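Local atomic coordinates of molybdopterin biosynthesis moeA protein (Pyrococcus horikoshii, PDB entry 1WU2), a protein that probably acts in molybdenum cofactor biosynthesis, promoting the insertion of molybdenum into molybdopterin. Residues 42-47 with 175-180; 65-70 with 77-82; 231-234 with 238-241; 307-312 with 341-346. All coordinates share one frame; numbering follows the deposited sequence.

Contact 1 (42-47 with 175-180)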
loop_
_atom_site.group_PDB
_atom_site.type_symbol
_atom_site.label_atom_id
_atom_site.label_comp_id
_atom_site.label_asym_id
_atom_site.label_seq_id
_atom_site.Cartn_x
_atom_site.Cartn_y
_atom_site.Cartn_z
ATOM N N GLU A 42 -10.581 -14.350 -11.301
ATOM C CA GLU A 42 -11.795 -15.071 -10.919
ATOM C C GLU A 42 -11.778 -15.505 -9.452
ATOM O O GLU A 42 -10.755 -15.409 -8.774
ATOM C CB GLU A 42 -11.967 -16.308 -11.814
ATOM C CG GLU A 42 -10.803 -17.294 -11.747
ATOM C CD GLU A 42 -10.946 -18.458 -12.718
ATOM O OE1 GLU A 42 -12.068 -19.010 -12.835
ATOM O OE2 GLU A 42 -9.935 -18.828 -13.359
ATOM N N ASP A 43 -12.926 -15.978 -8.975
ATOM C CA ASP A 43 -13.018 -16.636 -7.675
ATOM C C ASP A 43 -12.107 -17.867 -7.657
ATOM O O ASP A 43 -11.992 -18.580 -8.656
ATOM C CB ASP A 43 -14.459 -17.086 -7.393
ATOM C CG ASP A 43 -15.402 -15.928 -7.066
ATOM O OD1 ASP A 43 -14.947 -14.810 -6.738
ATOM O OD2 ASP A 43 -16.638 -16.060 -7.102
ATOM N N ILE A 44 -11.463 -18.102 -6.516
ATOM C CA ILE A 44 -10.650 -19.290 -6.285
ATOM C C ILE A 44 -11.447 -20.202 -5.364
ATOM O O ILE A 44 -11.760 -19.828 -4.237
ATOM C CB ILE A 44 -9.300 -18.905 -5.633
ATOM C CG1 ILE A 44 -8.524 -17.922 -6.518
ATOM C CG2 ILE A 44 -8.459 -20.144 -5.352
ATOM C CD1 ILE A 44 -8.139 -18.464 -7.880
ATOM N N VAL A 45 -11.792 -21.384 -5.861
ATOM C CA VAL A 45 -12.540 -22.372 -5.092
ATOM C C VAL A 45 -11.616 -23.530 -4.739
ATOM O O VAL A 45 -10.961 -24.097 -5.612
ATOM C CB VAL A 45 -13.748 -22.917 -5.888
ATOM C CG1 VAL A 45 -14.555 -23.895 -5.041
ATOM C CG2 VAL A 45 -14.629 -21.776 -6.372
ATOM N N THR A 46 -11.561 -23.867 -3.457
ATOM C CA THR A 46 -10.776 -25.000 -2.982
ATOM C C THR A 46 -11.418 -26.337 -3.362
ATOM O O THR A 46 -12.638 -26.475 -3.329
ATOM C CB THR A 46 -10.564 -24.905 -1.441
ATOM O OG1 THR A 46 -9.802 -26.022 -0.979
ATOM C CG2 THR A 46 -11.871 -25.025 -0.661
ATOM N N GLU A 47 -10.586 -27.308 -3.735
ATOM C CA GLU A 47 -11.036 -28.676 -3.992
ATOM C C GLU A 47 -10.668 -29.593 -2.815
ATOM O O GLU A 47 -10.892 -30.803 -2.872
ATOM C CB GLU A 47 -10.424 -29.213 -5.300
ATOM C CG GLU A 47 -11.029 -28.644 -6.583
ATOM C CD GLU A 47 -12.539 -28.834 -6.679
ATOM O OE1 GLU A 47 -13.005 -29.990 -6.716
ATOM O OE2 GLU A 47 -13.267 -27.823 -6.707
ATOM N N LYS A 175 -0.104 -23.739 -8.360
ATOM C CA LYS A 175 1.263 -23.321 -8.672
ATOM C C LYS A 175 1.283 -21.978 -9.398
ATOM O O LYS A 175 2.120 -21.118 -9.110
ATOM C CB LYS A 175 1.959 -24.376 -9.536
ATOM C CG LYS A 175 2.194 -25.708 -8.833
ATOM C CD LYS A 175 2.868 -26.707 -9.764
ATOM C CE LYS A 175 3.611 -27.797 -8.999
ATOM N NZ LYS A 175 4.631 -28.474 -9.855
ATOM N N LYS A 176 0.372 -21.819 -10.355
ATOM C CA LYS A 176 0.248 -20.584 -11.125
ATOM C C LYS A 176 -1.204 -20.101 -11.100
ATOM O O LYS A 176 -2.098 -20.758 -11.643
ATOM C CB LYS A 176 0.721 -20.803 -12.561
ATOM C CG LYS A 176 2.185 -21.216 -12.678
ATOM C CD LYS A 176 2.587 -21.489 -14.129
ATOM C CE LYS A 176 2.808 -20.200 -14.913
ATOM N NZ LYS A 176 4.253 -19.895 -15.108
ATOM N N VAL A 177 -1.421 -18.957 -10.453
ATOM C CA VAL A 177 -2.758 -18.411 -10.219
ATOM C C VAL A 177 -3.208 -17.469 -11.351
ATOM O O VAL A 177 -2.437 -16.615 -11.792
ATOM C CB VAL A 177 -2.822 -17.681 -8.846
ATOM C CG1 VAL A 177 -2.004 -16.382 -8.843
ATOM C CG2 VAL A 177 -4.262 -17.413 -8.437
ATOM N N PRO A 178 -4.444 -17.625 -11.827
ATOM C CA PRO A 178 -4.968 -16.739 -12.874
ATOM C C PRO A 178 -5.219 -15.310 -12.380
ATOM O O PRO A 178 -5.959 -15.110 -11.421
ATOM C CB PRO A 178 -6.284 -17.412 -13.285
ATOM C CG PRO A 178 -6.679 -18.252 -12.124
ATOM C CD PRO A 178 -5.421 -18.659 -11.439
ATOM N N VAL A 179 -4.589 -14.342 -13.041
ATOM C CA VAL A 179 -4.762 -12.923 -12.743
ATOM C C VAL A 179 -5.007 -12.137 -14.031
ATOM O O VAL A 179 -4.700 -12.608 -15.124
ATOM C CB VAL A 179 -3.527 -12.338 -12.011
ATOM C CG1 VAL A 179 -3.369 -12.969 -10.638
ATOM C CG2 VAL A 179 -2.247 -12.512 -12.836
ATOM N N LYS A 180 -5.562 -10.938 -13.900
ATOM C CA LYS A 180 -5.788 -10.075 -15.053
ATOM C C LYS A 180 -4.455 -9.621 -15.648
ATOM O O LYS A 180 -3.486 -9.379 -14.923
ATOM C CB LYS A 180 -6.610 -8.843 -14.661
ATOM C CG LYS A 180 -8.014 -9.146 -14.163
ATOM C CD LYS A 180 -8.983 -9.397 -15.301
ATOM C CE LYS A 180 -10.422 -9.242 -14.844
ATOM N NZ LYS A 180 -11.387 -9.526 -15.940
#

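Contact 2 (65-70 with 77-82)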
loop_
_atom_site.group_PDB
_atom_site.type_symbol
_atom_site.label_atom_id
_atom_site.label_comp_id
_atom_site.label_asym_id
_atom_site.label_seq_id
_atom_site.Cartn_x
_atom_site.Cartn_y
_atom_site.Cartn_z
ATOM N N ALA A 65 -20.217 -36.759 24.062
ATOM C CA ALA A 65 -20.648 -35.593 24.828
ATOM C C ALA A 65 -21.930 -35.908 25.596
ATOM O O ALA A 65 -22.098 -35.483 26.736
ATOM C CB ALA A 65 -20.864 -34.402 23.898
ATOM N N GLU A 66 -22.812 -36.680 24.963
ATOM C CA GLU A 66 -24.114 -37.042 25.528
ATOM C C GLU A 66 -23.997 -37.788 26.862
ATOM O O GLU A 66 -24.860 -37.654 27.728
ATOM C CB GLU A 66 -24.900 -37.908 24.529
ATOM C CG GLU A 66 -25.428 -37.160 23.305
ATOM C CD GLU A 66 -24.351 -36.844 22.277
ATOM O OE1 GLU A 66 -23.563 -37.753 21.918
ATOM O OE2 GLU A 66 -24.290 -35.680 21.825
ATOM N N ASP A 67 -22.926 -38.566 27.018
ATOM C CA ASP A 67 -22.718 -39.396 28.206
ATOM C C ASP A 67 -22.391 -38.629 29.489
ATOM O O ASP A 67 -22.384 -39.218 30.569
ATOM C CB ASP A 67 -21.582 -40.396 27.947
ATOM C CG ASP A 67 -21.980 -41.498 26.983
ATOM O OD1 ASP A 67 -23.187 -41.655 26.700
ATOM O OD2 ASP A 67 -21.140 -42.251 26.452
ATOM N N THR A 68 -22.111 -37.332 29.377
ATOM C CA THR A 68 -21.631 -36.542 30.509
ATOM C C THR A 68 -22.539 -35.354 30.844
ATOM O O THR A 68 -22.139 -34.467 31.595
ATOM C CB THR A 68 -20.204 -36.032 30.212
ATOM O OG1 THR A 68 -20.231 -35.130 29.101
ATOM C CG2 THR A 68 -19.298 -37.166 29.738
ATOM N N PHE A 69 -23.755 -35.337 30.302
ATOM C CA PHE A 69 -24.673 -34.217 30.522
ATOM C C PHE A 69 -25.137 -34.115 31.980
ATOM O O PHE A 69 -25.453 -33.024 32.456
ATOM C CB PHE A 69 -25.888 -34.320 29.585
ATOM C CG PHE A 69 -25.598 -33.942 28.146
ATOM C CD1 PHE A 69 -24.327 -33.541 27.732
ATOM C CD2 PHE A 69 -26.615 -33.990 27.200
ATOM C CE1 PHE A 69 -24.086 -33.196 26.408
ATOM C CE2 PHE A 69 -26.376 -33.648 25.875
ATOM C CZ PHE A 69 -25.110 -33.250 25.480
ATOM N N GLN A 70 -25.165 -35.247 32.679
ATOM C CA GLN A 70 -25.555 -35.288 34.089
ATOM C C GLN A 70 -24.318 -35.454 34.982
ATOM O O GLN A 70 -24.351 -36.171 35.984
ATOM C CB GLN A 70 -26.566 -36.424 34.322
ATOM C CG GLN A 70 -28.031 -36.014 34.158
ATOM C CD GLN A 70 -28.302 -35.242 32.876
ATOM O OE1 GLN A 70 -28.551 -35.836 31.826
ATOM N NE2 GLN A 70 -28.258 -33.916 32.961
ATOM N N ILE A 77 -19.324 -39.379 36.260
ATOM C CA ILE A 77 -19.652 -40.381 35.249
ATOM C C ILE A 77 -18.383 -41.168 34.934
ATOM O O ILE A 77 -17.340 -40.582 34.639
ATOM C CB ILE A 77 -20.251 -39.722 33.969
ATOM C CG1 ILE A 77 -21.773 -39.589 34.095
ATOM C CG2 ILE A 77 -19.918 -40.528 32.707
ATOM C CD1 ILE A 77 -22.220 -38.498 35.037
ATOM N N GLU A 78 -18.478 -42.493 35.006
ATOM C CA GLU A 78 -17.350 -43.367 34.711
ATOM C C GLU A 78 -17.406 -43.825 33.257
ATOM O O GLU A 78 -18.464 -44.212 32.762
ATOM C CB GLU A 78 -17.360 -44.581 35.645
ATOM C CG GLU A 78 -16.051 -45.355 35.670
ATOM C CD GLU A 78 -16.167 -46.680 36.398
ATOM O OE1 GLU A 78 -16.506 -47.689 35.743
ATOM O OE2 GLU A 78 -15.917 -46.717 37.622
ATOM N N LEU A 79 -16.264 -43.756 32.576
ATOM C CA LEU A 79 -16.107 -44.316 31.236
ATOM C C LEU A 79 -14.966 -45.333 31.244
ATOM O O LEU A 79 -14.132 -45.330 32.147
ATOM C CB LEU A 79 -15.822 -43.213 30.212
ATOM C CG LEU A 79 -16.781 -42.019 30.196
ATOM C CD1 LEU A 79 -16.235 -40.915 29.305
ATOM C CD2 LEU A 79 -18.177 -42.436 29.741
ATOM N N THR A 80 -14.936 -46.200 30.236
ATOM C CA THR A 80 -13.924 -47.246 30.135
ATOM C C THR A 80 -13.042 -47.009 28.907
ATOM O O THR A 80 -13.542 -46.807 27.802
ATOM C CB THR A 80 -14.593 -48.639 30.057
ATOM O OG1 THR A 80 -15.615 -48.753 31.058
ATOM C CG2 THR A 80 -13.605 -49.743 30.415
ATOM N N VAL A 81 -11.728 -47.033 29.119
ATOM C CA VAL A 81 -10.752 -46.831 28.054
ATOM C C VAL A 81 -10.446 -48.165 27.366
ATOM O O VAL A 81 -9.730 -49.010 27.913
ATOM C CB VAL A 81 -9.449 -46.196 28.600
ATOM C CG1 VAL A 81 -8.463 -45.903 27.468
ATOM C CG2 VAL A 81 -9.764 -44.921 29.376
ATOM N N ILE A 82 -11.001 -48.338 26.165
ATOM C CA ILE A 82 -10.826 -49.557 25.368
ATOM C C ILE A 82 -9.593 -49.524 24.460
ATOM O O ILE A 82 -9.129 -50.572 24.008
ATOM C CB ILE A 82 -12.087 -49.827 24.502
ATOM C CG1 ILE A 82 -12.190 -48.795 23.359
ATOM C CG2 ILE A 82 -13.336 -49.889 25.393
ATOM C CD1 ILE A 82 -13.600 -48.468 22.891
#

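Contact 3 (231-234 with 238-241)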
loop_
_atom_site.group_PDB
_atom_site.type_symbol
_atom_site.label_atom_id
_atom_site.label_comp_id
_atom_site.label_asym_id
_atom_site.label_seq_id
_atom_site.Cartn_x
_atom_site.Cartn_y
_atom_site.Cartn_z
ATOM N N GLY A 231 7.976 8.782 -25.164
ATOM C CA GLY A 231 8.955 9.850 -25.058
ATOM C C GLY A 231 8.390 11.257 -25.078
ATOM O O GLY A 231 7.179 11.460 -25.183
ATOM N N VAL A 232 9.296 12.227 -24.971
ATOM C CA VAL A 232 8.958 13.646 -25.026
ATOM C C VAL A 232 8.933 14.091 -26.483
ATOM O O VAL A 232 9.855 13.799 -27.242
ATOM C CB VAL A 232 9.991 14.505 -24.256
ATOM C CG1 VAL A 232 9.596 15.981 -24.274
ATOM C CG2 VAL A 232 10.149 14.007 -22.822
ATOM N N LEU A 233 7.877 14.806 -26.859
ATOM C CA LEU A 233 7.673 15.259 -28.233
ATOM C C LEU A 233 7.636 16.788 -28.277
ATOM O O LEU A 233 7.256 17.418 -27.293
ATOM C CB LEU A 233 6.350 14.711 -28.775
ATOM C CG LEU A 233 6.331 13.323 -29.425
ATOM C CD1 LEU A 233 7.245 12.325 -28.723
ATOM C CD2 LEU A 233 4.903 12.803 -29.453
ATOM N N PRO A 234 8.014 17.391 -29.404
ATOM C CA PRO A 234 7.877 18.846 -29.558
ATOM C C PRO A 234 6.435 19.251 -29.863
ATOM O O PRO A 234 5.626 18.403 -30.247
ATOM C CB PRO A 234 8.793 19.175 -30.749
ATOM C CG PRO A 234 9.394 17.869 -31.201
ATOM C CD PRO A 234 8.583 16.765 -30.611
ATOM N N SER A 238 1.941 17.389 -36.628
ATOM C CA SER A 238 2.249 16.175 -37.387
ATOM C C SER A 238 2.822 15.071 -36.497
ATOM O O SER A 238 2.409 13.913 -36.584
ATOM C CB SER A 238 3.235 16.484 -38.518
ATOM O OG SER A 238 3.299 15.405 -39.435
ATOM N N ILE A 239 3.774 15.444 -35.647
ATOM C CA ILE A 239 4.425 14.501 -34.741
ATOM C C ILE A 239 3.496 14.038 -33.608
ATOM O O ILE A 239 3.631 12.921 -33.136
ATOM C CB ILE A 239 5.754 15.108 -34.190
ATOM C CG1 ILE A 239 6.836 15.101 -35.284
ATOM C CG2 ILE A 239 6.260 14.343 -32.962
ATOM C CD1 ILE A 239 7.364 16.471 -35.653
ATOM N N ILE A 240 2.548 14.874 -33.186
ATOM C CA ILE A 240 1.605 14.485 -32.131
ATOM C C ILE A 240 0.529 13.540 -32.679
ATOM O O ILE A 240 -0.179 12.893 -31.910
ATOM C CB ILE A 240 0.960 15.733 -31.459
ATOM C CG1 ILE A 240 2.030 16.655 -30.859
ATOM C CG2 ILE A 240 -0.030 15.321 -30.368
ATOM C CD1 ILE A 240 2.995 15.977 -29.897
ATOM N N LYS A 241 0.425 13.446 -34.004
ATOM C CA LYS A 241 -0.512 12.528 -34.656
ATOM C C LYS A 241 -0.129 11.044 -34.530
ATOM O O LYS A 241 -0.905 10.177 -34.933
ATOM C CB LYS A 241 -0.681 12.891 -36.137
ATOM C CG LYS A 241 -2.127 12.867 -36.617
ATOM C CD LYS A 241 -2.930 14.039 -36.058
ATOM C CE LYS A 241 -4.094 14.405 -36.969
ATOM N NZ LYS A 241 -4.862 13.206 -37.407
#

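Contact 4 (307-312 with 341-346)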
loop_
_atom_site.group_PDB
_atom_site.type_symbol
_atom_site.label_atom_id
_atom_site.label_comp_id
_atom_site.label_asym_id
_atom_site.label_seq_id
_atom_site.Cartn_x
_atom_site.Cartn_y
_atom_site.Cartn_z
ATOM N N PHE A 307 -4.553 12.118 -11.797
ATOM C CA PHE A 307 -4.333 10.679 -11.808
ATOM C C PHE A 307 -5.185 10.011 -10.735
ATOM O O PHE A 307 -5.863 9.026 -11.002
ATOM C CB PHE A 307 -2.856 10.331 -11.601
ATOM C CG PHE A 307 -2.592 8.852 -11.590
ATOM C CD1 PHE A 307 -2.282 8.179 -12.759
ATOM C CD2 PHE A 307 -2.701 8.129 -10.413
ATOM C CE1 PHE A 307 -2.068 6.815 -12.751
ATOM C CE2 PHE A 307 -2.487 6.764 -10.398
ATOM C CZ PHE A 307 -2.171 6.105 -11.565
ATOM N N ASN A 308 -5.154 10.559 -9.526
ATOM C CA ASN A 308 -5.913 10.005 -8.407
ATOM C C ASN A 308 -7.428 10.112 -8.583
ATOM O O ASN A 308 -8.167 9.221 -8.161
ATOM C CB ASN A 308 -5.485 10.672 -7.097
ATOM C CG ASN A 308 -4.202 10.091 -6.547
ATOM O OD1 ASN A 308 -4.211 9.025 -5.935
ATOM N ND2 ASN A 308 -3.087 10.784 -6.768
ATOM N N LEU A 309 -7.881 11.183 -9.227
ATOM C CA LEU A 309 -9.314 11.447 -9.379
ATOM C C LEU A 309 -9.925 10.768 -10.606
ATOM O O LEU A 309 -11.138 10.581 -10.658
ATOM C CB LEU A 309 -9.589 12.959 -9.432
ATOM C CG LEU A 309 -9.350 13.724 -8.126
ATOM C CD1 LEU A 309 -9.392 15.217 -8.364
ATOM C CD2 LEU A 309 -10.371 13.339 -7.069
ATOM N N PHE A 310 -9.097 10.388 -11.579
ATOM C CA PHE A 310 -9.598 9.805 -12.825
ATOM C C PHE A 310 -8.896 8.500 -13.174
ATOM O O PHE A 310 -9.513 7.437 -13.166
ATOM C CB PHE A 310 -9.439 10.799 -13.982
ATOM C CG PHE A 310 -10.391 11.957 -13.920
ATOM C CD1 PHE A 310 -9.931 13.240 -13.686
ATOM C CD2 PHE A 310 -11.752 11.761 -14.102
ATOM C CE1 PHE A 310 -10.813 14.306 -13.632
ATOM C CE2 PHE A 310 -12.638 12.832 -14.050
ATOM C CZ PHE A 310 -12.166 14.100 -13.816
ATOM N N VAL A 311 -7.602 8.589 -13.460
ATOM C CA VAL A 311 -6.839 7.455 -13.984
ATOM C C VAL A 311 -6.845 6.252 -13.030
ATOM O O VAL A 311 -7.061 5.122 -13.457
ATOM C CB VAL A 311 -5.375 7.849 -14.305
ATOM C CG1 VAL A 311 -4.635 6.679 -14.952
ATOM C CG2 VAL A 311 -5.329 9.066 -15.219
ATOM N N LYS A 312 -6.611 6.515 -11.747
ATOM C CA LYS A 312 -6.587 5.490 -10.706
ATOM C C LYS A 312 -7.849 4.620 -10.739
ATOM O O LYS A 312 -7.769 3.404 -10.638
ATOM C CB LYS A 312 -6.433 6.154 -9.327
ATOM C CG LYS A 312 -6.626 5.226 -8.138
ATOM C CD LYS A 312 -6.140 5.854 -6.833
ATOM C CE LYS A 312 -7.146 6.828 -6.246
ATOM N NZ LYS A 312 -7.046 6.919 -4.763
ATOM N N GLY A 341 -18.504 25.743 -6.736
ATOM C CA GLY A 341 -18.356 25.389 -8.136
ATOM C C GLY A 341 -17.061 24.665 -8.478
ATOM O O GLY A 341 -16.887 24.259 -9.626
ATOM N N ARG A 342 -16.161 24.496 -7.505
ATOM C CA ARG A 342 -14.883 23.813 -7.731
ATOM C C ARG A 342 -14.677 22.651 -6.762
ATOM O O ARG A 342 -14.849 22.796 -5.549
ATOM C CB ARG A 342 -13.710 24.791 -7.623
ATOM C CG ARG A 342 -13.805 26.006 -8.552
ATOM C CD ARG A 342 -13.820 25.669 -10.028
ATOM N NE ARG A 342 -12.580 25.021 -10.447
ATOM C CZ ARG A 342 -11.448 25.655 -10.741
ATOM N NH1 ARG A 342 -11.362 26.981 -10.686
ATOM N NH2 ARG A 342 -10.389 24.948 -11.108
ATOM N N TYR A 343 -14.299 21.502 -7.319
ATOM C CA TYR A 343 -14.058 20.283 -6.560
ATOM C C TYR A 343 -12.595 20.269 -6.124
ATOM O O TYR A 343 -11.703 20.066 -6.942
ATOM C CB TYR A 343 -14.379 19.067 -7.430
ATOM C CG TYR A 343 -14.526 17.768 -6.681
ATOM C CD1 TYR A 343 -13.425 16.949 -6.449
ATOM C CD2 TYR A 343 -15.769 17.348 -6.222
ATOM C CE1 TYR A 343 -13.559 15.753 -5.765
ATOM C CE2 TYR A 343 -15.915 16.152 -5.538
ATOM C CZ TYR A 343 -14.807 15.359 -5.313
ATOM O OH TYR A 343 -14.944 14.169 -4.637
ATOM N N GLU A 344 -12.360 20.485 -4.832
ATOM C CA GLU A 344 -11.011 20.687 -4.305
ATOM C C GLU A 344 -10.283 19.368 -4.058
ATOM O O GLU A 344 -10.767 18.511 -3.325
ATOM C CB GLU A 344 -11.035 21.474 -2.981
ATOM C CG GLU A 344 -12.072 22.583 -2.862
ATOM C CD GLU A 344 -11.830 23.738 -3.811
ATOM O OE1 GLU A 344 -10.722 23.827 -4.383
ATOM O OE2 GLU A 344 -12.758 24.557 -3.981
ATOM N N PHE A 345 -9.112 19.225 -4.667
ATOM C CA PHE A 345 -8.167 18.170 -4.323
ATOM C C PHE A 345 -7.158 18.800 -3.368
ATOM O O PHE A 345 -6.334 19.619 -3.775
ATOM C CB PHE A 345 -7.484 17.642 -5.587
ATOM C CG PHE A 345 -6.571 16.466 -5.353
ATOM C CD1 PHE A 345 -5.214 16.659 -5.129
ATOM C CD2 PHE A 345 -7.063 15.166 -5.393
ATOM C CE1 PHE A 345 -4.360 15.574 -4.934
ATOM C CE2 PHE A 345 -6.219 14.079 -5.197
ATOM C CZ PHE A 345 -4.864 14.285 -4.961
ATOM N N ILE A 346 -7.240 18.423 -2.098
ATOM C CA ILE A 346 -6.444 19.039 -1.042
ATOM C C ILE A 346 -5.442 18.040 -0.505
ATOM O O ILE A 346 -5.819 16.965 -0.054
ATOM C CB ILE A 346 -7.360 19.520 0.111
ATOM C CG1 ILE A 346 -8.392 20.533 -0.397
ATOM C CG2 ILE A 346 -6.528 20.109 1.252
ATOM C CD1 ILE A 346 -7.795 21.764 -1.066
#

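Contact 1 (42-47 with 175-180)
Carboxylate oxygen OE2 of Glu42 lies beside the ring of Pro178, 3.5 Å from its CG and 3.9 Å from its CB. Neither carbon can donate a conventional hydrogen bond, so this is van der Waals contact, and no hydrogen bond joins the two segments. Glu42 holds CG between its backbone N and carbonyl carbon (chi1 59°) and then runs extended, which brings OE2 up to the ring carbons, the two side chains crossing at about a right angle, although the CB itself does not point at Pro178. The second part of the contact is apolar and deeper. Ile44 aims its CB at the other segment and its CD1 meets Val177 CG2 at 4.1 Å, the two side chains again crossing roughly perpendicularly; CD1 also comes within 4.5 Å of Pro178 CD. The CA atoms of Ile44 and Val177 are 8.9 Å apart, too far for neighbouring strands of one sheet. Strand 44-45 pairs instead with 153-155, and strand 176-180 with 27-31, so two small antiparallel sheets meet here, and between these two segments only side chains do the touching. Leu169 of helix 163-171 touches both Ile44 and Val177, extending the apolar cluster towards the helix, while Leu172 and Ile174 add further contacts to Ile44.

Contact 2 (65-70 with 77-82)
Between strands 60-63 and 77-84 of a six-stranded mixed sheet the chain makes a short 3-10 turn, and the carbonyls of Asp67 and Gln70 from this connection press against Ile77 at the start of the second strand. The contact is made by aliphatic carbons against backbone oxygens: Ile77 CG2 lies 3.5 Å from Asp67 O, and its CG1 stays almost as near. Farther out, Ile77 CD1 reaches 3.3 Å from Gln70 O. With CG1 anti to the carbonyl carbon (chi1 -89°, skewed from the staggered value), the branches of Ile77 are spread so that both CG1 and CG2 meet Asp67 O while CD1 goes on to Gln70 O. Leu79, two residues along and on the same side of the strand, brings CD2 to 4.4 Å from Asp67 CB. The polar end of Asp67 is engaged elsewhere, its OD2 accepting from Gly98 N. The turn is held from within by Ala65 O, which takes Thr68 OG1 at 3.0 Å and Thr68 N at 3.2 Å from the same face of its plane. Cut back to alanine, Ile77 would lose CG1, CG2 and CD1, which is likely to leave the carbonyls of Asp67 and Gln70 without their aliphatic cover and open a gap between turn and strand. Strand 77-84 is flanked by 99-103 and 128-131; Val131 of the latter touches both Ile77 and Thr68, and Ile63 of strand 60-63 packs against Leu79 and Thr68.

Contact 3 (231-234 with 238-241)
Leu233 points its CB at the short helix, and CB already lies 3.8 Å from Ile240 CD1. One bond farther, its CG meets Ile239 CG2 at 3.7 Å. At the tip, Leu233 CD2 is 3.7 Å from Ile240 CD1 and 3.9 Å from the backbone oxygen of Ile239, so one leucine bridges two successive isoleucines. The CB of Ile240 does not point at the strand, but with CG1 anti to the carbonyl carbon (chi1 -58°) and chi2 at -54°, CD1 swings back between Leu233 and Pro234, ending 3.6 Å from Pro234 O. Pro234 adds its ring carbon CD, 4.1 Å from Ile239 CG2. No hydrogen bond links the segments; in the intervening turn, Asp236 OD1 receives weak hydrogen bonds from the backbone N atoms of Ser238 and Ile239. Towards the interior, Leu233 rests on Ile188 and Ile240 on Thr190 of the adjoining strand 184-190. Strand 226-233, outermost in its sheet within this chain, thus turns into helix 237-240 and then 243-249 before strand 252-255, parallel to it on the far side of 184-190, as in a beta-alpha-beta crossover, here in the probable molybdopterin-binding domain.

Contact 4 (307-312 with 341-346)
Leu309 and Phe345 make the main apolar contact, their side chains lying alongside but running opposite ways. Both CG and CD1 of Leu309 approach Phe345 CD2, CD1 at 3.8 Å. The other branch, Leu309 CD2, reaches 4.2 Å from Tyr343 CE1, so the fork of the leucine is shared between two rings on the same side of the strand. Phe345 carries its ring anti to the backbone N (chi1 -175°), which sends it out towards the helix, where its CE2 also meets Asn308 CB at 4.0 Å. With a glycine at Leu309 both methyl branches would be gone, and Phe345 and Tyr343 would probably be left with a gap on the helix side. Further ring contacts continue the cluster: Phe345 stacks with Tyr375, and Tyr343 meets Tyr10. Polar groups find partners outside the contact, Asn308 ND2 at Phe304 O and Tyr343 OH at Glu377 OE1. In the backbone, a wider pi-type turn is marked by Lys312 N bonding to Phe307 O at 2.7 Å. The axes of helix 307-312 and strand 343-346 approach to 11.0 Å at 106°, a nearly perpendicular packing that joins a helix of the probable molybdopterin-binding region to the sheet of the C-terminal region. With four buried residues and no hydrogen bond between the segments, this junction depends on apolar fit.

Overall arrangement
From the N terminus, contact 1 opens first and returns to its partner only after 127 intervening residues, bringing together two small antiparallel sheets. Contact 2 falls wholly within that long excursion and closes a short local turn in a separate mixed sheet; the centres of contacts 1 and 2 are about 46 Å apart. Contact 3 follows in series, a local strand-to-helix corner of the probable molybdopterin-binding domain, about 86 Å between centres from contact 2. Contact 4 comes last and spans two family regions, packing helix 300-319 against strand 343-351 of the C-terminal region. None of the four cross along the chain, and none touch, as expected of an elongated multidomain molecule.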